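ActII protein (Streptomyces coelicolor, PDB 2OPT) probably binds DNA as a TetR-family transcriptional repressor whose ligands include the antibiotic actinorhodin and one of its biosynthetic precursors. Local coordinates at residues 141-152 with 194-205. Sequence-based numbering, arbitrary orientation.
Sequences FVTAEALEQSSR and SLDSDRRFELGL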
# COMPACT_ATOMS: atom_id res chain seq x y z
N PHE A 141 -3.36 -0.30 -4.91
CA PHE A 141 -2.63 -1.48 -5.24
C PHE A 141 -1.55 -1.14 -6.25
O PHE A 141 -0.41 -1.58 -6.13
CB PHE A 141 -3.64 -2.46 -5.86
CG PHE A 141 -3.00 -3.50 -6.75
CD1 PHE A 141 -2.30 -4.58 -6.20
CD2 PHE A 141 -3.07 -3.38 -8.14
CE1 PHE A 141 -1.64 -5.53 -7.05
CE2 PHE A 141 -2.45 -4.31 -8.97
CZ PHE A 141 -1.71 -5.37 -8.41
N VAL A 142 -1.91 -0.39 -7.29
CA VAL A 142 -0.94 0.01 -8.32
C VAL A 142 0.22 0.82 -7.68
O VAL A 142 1.41 0.58 -7.98
CB VAL A 142 -1.59 0.85 -9.41
CG1 VAL A 142 -0.54 1.43 -10.29
CG2 VAL A 142 -2.58 0.02 -10.22
N THR A 143 -0.12 1.75 -6.80
CA THR A 143 0.87 2.59 -6.17
C THR A 143 1.82 1.80 -5.26
O THR A 143 3.03 2.02 -5.32
CB THR A 143 0.19 3.76 -5.39
OG1 THR A 143 -0.68 4.45 -6.31
CG2 THR A 143 1.25 4.76 -4.82
N ALA A 144 1.27 0.88 -4.44
CA ALA A 144 2.09 -0.02 -3.59
C ALA A 144 3.03 -0.87 -4.41
O ALA A 144 4.22 -1.00 -4.08
CB ALA A 144 1.19 -0.93 -2.72
N GLU A 145 2.51 -1.52 -5.44
CA GLU A 145 3.38 -2.31 -6.33
C GLU A 145 4.53 -1.47 -6.88
O GLU A 145 5.67 -1.90 -6.86
CB GLU A 145 2.59 -2.92 -7.48
CG GLU A 145 1.70 -4.11 -7.10
CD GLU A 145 2.50 -5.32 -6.58
OE1 GLU A 145 3.59 -5.61 -7.14
OE2 GLU A 145 2.05 -5.98 -5.62
N ALA A 146 4.22 -0.28 -7.37
CA ALA A 146 5.23 0.60 -7.93
C ALA A 146 6.28 0.92 -6.91
O ALA A 146 7.47 0.86 -7.22
CB ALA A 146 4.59 1.90 -8.44
N LEU A 147 5.85 1.25 -5.69
CA LEU A 147 6.77 1.70 -4.67
C LEU A 147 7.79 0.59 -4.47
O LEU A 147 8.97 0.85 -4.28
CB LEU A 147 6.02 2.01 -3.37
CG LEU A 147 6.67 2.65 -2.15
CD1 LEU A 147 7.56 3.83 -2.52
CD2 LEU A 147 5.56 3.10 -1.19
N GLU A 148 7.32 -0.64 -4.60
CA GLU A 148 8.16 -1.78 -4.37
C GLU A 148 8.92 -2.30 -5.61
O GLU A 148 9.96 -2.91 -5.45
CB GLU A 148 7.33 -2.87 -3.72
CG GLU A 148 7.05 -4.08 -4.57
CD GLU A 148 7.13 -5.30 -3.72
OE1 GLU A 148 6.15 -5.54 -2.98
OE2 GLU A 148 8.19 -5.98 -3.75
N GLN A 149 8.41 -2.07 -6.82
CA GLN A 149 9.22 -2.37 -8.02
C GLN A 149 10.49 -1.51 -7.97
O GLN A 149 11.58 -1.96 -8.38
CB GLN A 149 8.42 -2.18 -9.34
CG GLN A 149 9.31 -2.25 -10.66
CD GLN A 149 8.60 -2.88 -11.88
OE1 GLN A 149 9.24 -3.16 -12.91
NE2 GLN A 149 7.30 -3.08 -11.77
N SER A 150 10.32 -0.29 -7.44
CA SER A 150 11.42 0.65 -7.21
C SER A 150 12.25 0.34 -5.96
O SER A 150 13.46 0.59 -5.95
CB SER A 150 10.89 2.08 -7.14
OG SER A 150 10.48 2.52 -8.42
N SER A 151 11.62 -0.19 -4.91
CA SER A 151 12.34 -0.63 -3.70
C SER A 151 13.13 -1.94 -3.90
O SER A 151 13.56 -2.56 -2.92
CB SER A 151 11.38 -0.75 -2.51
OG SER A 151 11.07 0.53 -1.97
N ARG A 152 13.31 -2.34 -5.16
CA ARG A 152 14.11 -3.51 -5.56
C ARG A 152 14.91 -3.27 -6.87
O ARG A 152 15.66 -4.15 -7.31
CB ARG A 152 13.23 -4.77 -5.65
CG ARG A 152 12.46 -4.93 -6.97
CD ARG A 152 11.00 -5.34 -6.74
NE ARG A 152 10.78 -6.79 -6.71
CZ ARG A 152 9.58 -7.39 -6.81
NH1 ARG A 152 8.44 -6.68 -6.95
NH2 ARG A 152 9.50 -8.72 -6.77
N SER A 194 10.31 -15.36 -5.51
CA SER A 194 10.59 -15.05 -6.91
C SER A 194 9.76 -13.87 -7.32
O SER A 194 10.30 -12.81 -7.60
CB SER A 194 10.32 -16.25 -7.86
OG SER A 194 11.12 -17.42 -7.55
N LEU A 195 8.45 -14.06 -7.28
CA LEU A 195 7.54 -13.39 -8.22
C LEU A 195 8.07 -12.12 -8.93
O LEU A 195 8.28 -11.07 -8.30
CB LEU A 195 6.12 -13.23 -7.66
CG LEU A 195 5.27 -14.48 -7.92
CD1 LEU A 195 3.78 -14.24 -7.73
CD2 LEU A 195 5.55 -15.10 -9.34
N ASP A 196 8.25 -12.19 -10.25
CA ASP A 196 8.64 -10.99 -10.94
C ASP A 196 7.52 -9.98 -10.87
O ASP A 196 6.35 -10.36 -10.75
CB ASP A 196 9.09 -11.26 -12.37
CG ASP A 196 8.00 -11.83 -13.24
OD1 ASP A 196 7.62 -13.00 -13.00
OD2 ASP A 196 7.59 -11.14 -14.18
N SER A 197 7.89 -8.71 -10.92
CA SER A 197 6.94 -7.60 -10.86
C SER A 197 5.77 -7.71 -11.81
O SER A 197 4.65 -7.40 -11.45
CB SER A 197 7.69 -6.28 -11.10
OG SER A 197 8.48 -6.02 -9.94
N ASP A 198 6.03 -8.04 -13.07
CA ASP A 198 4.99 -8.14 -14.08
C ASP A 198 3.96 -9.18 -13.65
O ASP A 198 2.74 -8.98 -13.75
CB ASP A 198 5.61 -8.57 -15.38
CG ASP A 198 6.30 -7.43 -16.14
OD1 ASP A 198 6.28 -6.28 -15.68
OD2 ASP A 198 6.87 -7.71 -17.23
N ARG A 199 4.46 -10.30 -13.15
CA ARG A 199 3.62 -11.39 -12.80
C ARG A 199 2.78 -10.99 -11.61
O ARG A 199 1.59 -11.16 -11.69
CB ARG A 199 4.46 -12.65 -12.50
CG ARG A 199 3.65 -13.94 -12.24
CD ARG A 199 2.62 -14.24 -13.35
NE ARG A 199 1.87 -15.45 -12.99
CZ ARG A 199 0.63 -15.76 -13.38
NH1 ARG A 199 -0.06 -14.95 -14.19
NH2 ARG A 199 0.09 -16.90 -12.96
N ARG A 200 3.38 -10.43 -10.55
CA ARG A 200 2.62 -9.97 -9.36
C ARG A 200 1.60 -8.94 -9.78
O ARG A 200 0.45 -9.06 -9.51
CB ARG A 200 3.53 -9.26 -8.35
CG ARG A 200 4.56 -10.07 -7.63
CD ARG A 200 5.64 -9.15 -6.96
NE ARG A 200 5.06 -8.27 -5.95
CZ ARG A 200 4.69 -8.68 -4.73
NH1 ARG A 200 4.85 -9.95 -4.39
NH2 ARG A 200 4.14 -7.82 -3.87
N PHE A 201 2.03 -7.95 -10.53
CA PHE A 201 1.09 -6.95 -11.01
C PHE A 201 -0.14 -7.56 -11.74
O PHE A 201 -1.27 -7.17 -11.49
CB PHE A 201 1.75 -5.94 -11.93
CG PHE A 201 0.91 -4.73 -12.17
CD1 PHE A 201 0.75 -3.78 -11.20
CD2 PHE A 201 0.25 -4.57 -13.39
CE1 PHE A 201 -0.06 -2.68 -11.41
CE2 PHE A 201 -0.56 -3.46 -13.63
CZ PHE A 201 -0.71 -2.52 -12.66
N GLU A 202 0.09 -8.48 -12.67
CA GLU A 202 -1.05 -8.99 -13.42
C GLU A 202 -1.96 -9.87 -12.56
O GLU A 202 -3.19 -9.72 -12.61
CB GLU A 202 -0.62 -9.66 -14.74
CG GLU A 202 -0.05 -8.67 -15.81
CD GLU A 202 -0.99 -7.55 -16.32
OE1 GLU A 202 -2.22 -7.73 -16.56
OE2 GLU A 202 -0.45 -6.44 -16.53
N LEU A 203 -1.37 -10.71 -11.70
CA LEU A 203 -2.16 -11.50 -10.77
C LEU A 203 -3.02 -10.61 -9.89
O LEU A 203 -4.21 -10.87 -9.74
CB LEU A 203 -1.26 -12.35 -9.84
CG LEU A 203 -0.86 -13.72 -10.32
CD1 LEU A 203 0.17 -14.39 -9.38
CD2 LEU A 203 -2.14 -14.57 -10.43
N GLY A 204 -2.44 -9.58 -9.27
CA GLY A 204 -3.24 -8.71 -8.36
C GLY A 204 -4.32 -7.97 -9.14
O GLY A 204 -5.41 -7.76 -8.66
N LEU A 205 -4.01 -7.50 -10.35
CA LEU A 205 -5.03 -6.92 -11.22
C LEU A 205 -6.21 -7.90 -11.48
O LEU A 205 -7.34 -7.52 -11.32
CB LEU A 205 -4.37 -6.49 -12.57
CG LEU A 205 -4.87 -5.27 -13.30
CD1 LEU A 205 -5.03 -4.12 -12.36
CD2 LEU A 205 -3.86 -4.94 -14.50
O HOH W 1 4.63 -5.02 -9.56
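The ring of Phe141 takes Phe201 O at its edge, in plane, with Phe141 CZ at 3.6 Å. Gly204 O lies over one face, and Phe141 CZ comes within 3.7 Å of Gly204 CA. Phe141 CG is anti to its backbone N (chi1 156°), which carries the ring across to the other helix. The planes of Phe141 and Phe201 differ by 22°, but the rings are offset and share little face, meeting through Phe141 CE2 and Phe201 CE1. Val142 CG2 meets the edge of Phe201. On the guanidinium of Arg200, Glu145 OE1 sits at the edge and accepts from NE (3.3 Å) through its syn lone pair. A second bond, from NH2 to Glu145 OE2, is weak. Glu148 contributes charge only, one oxygen lying over a face of Arg200. Glu148 OE2 also covers one face of the poorly ordered Arg152 guanidinium, again by charge alone, with Arg200 CD at its edge. A water donates to Glu145 OE1 (2.7 Å) and to Ser197 O (3.0 Å). Tyr133 OH of the second subunit bonds Glu145 OE2. Segments 141-150 and 197-205 run antiparallel (170°, axes 10.8 Å apart), on helices 128-150 and 197-219 of the TetR-like C-terminal domain. Helix 75-92 packs on Val142 and Leu205, the second subunit on Phe141 and Arg200.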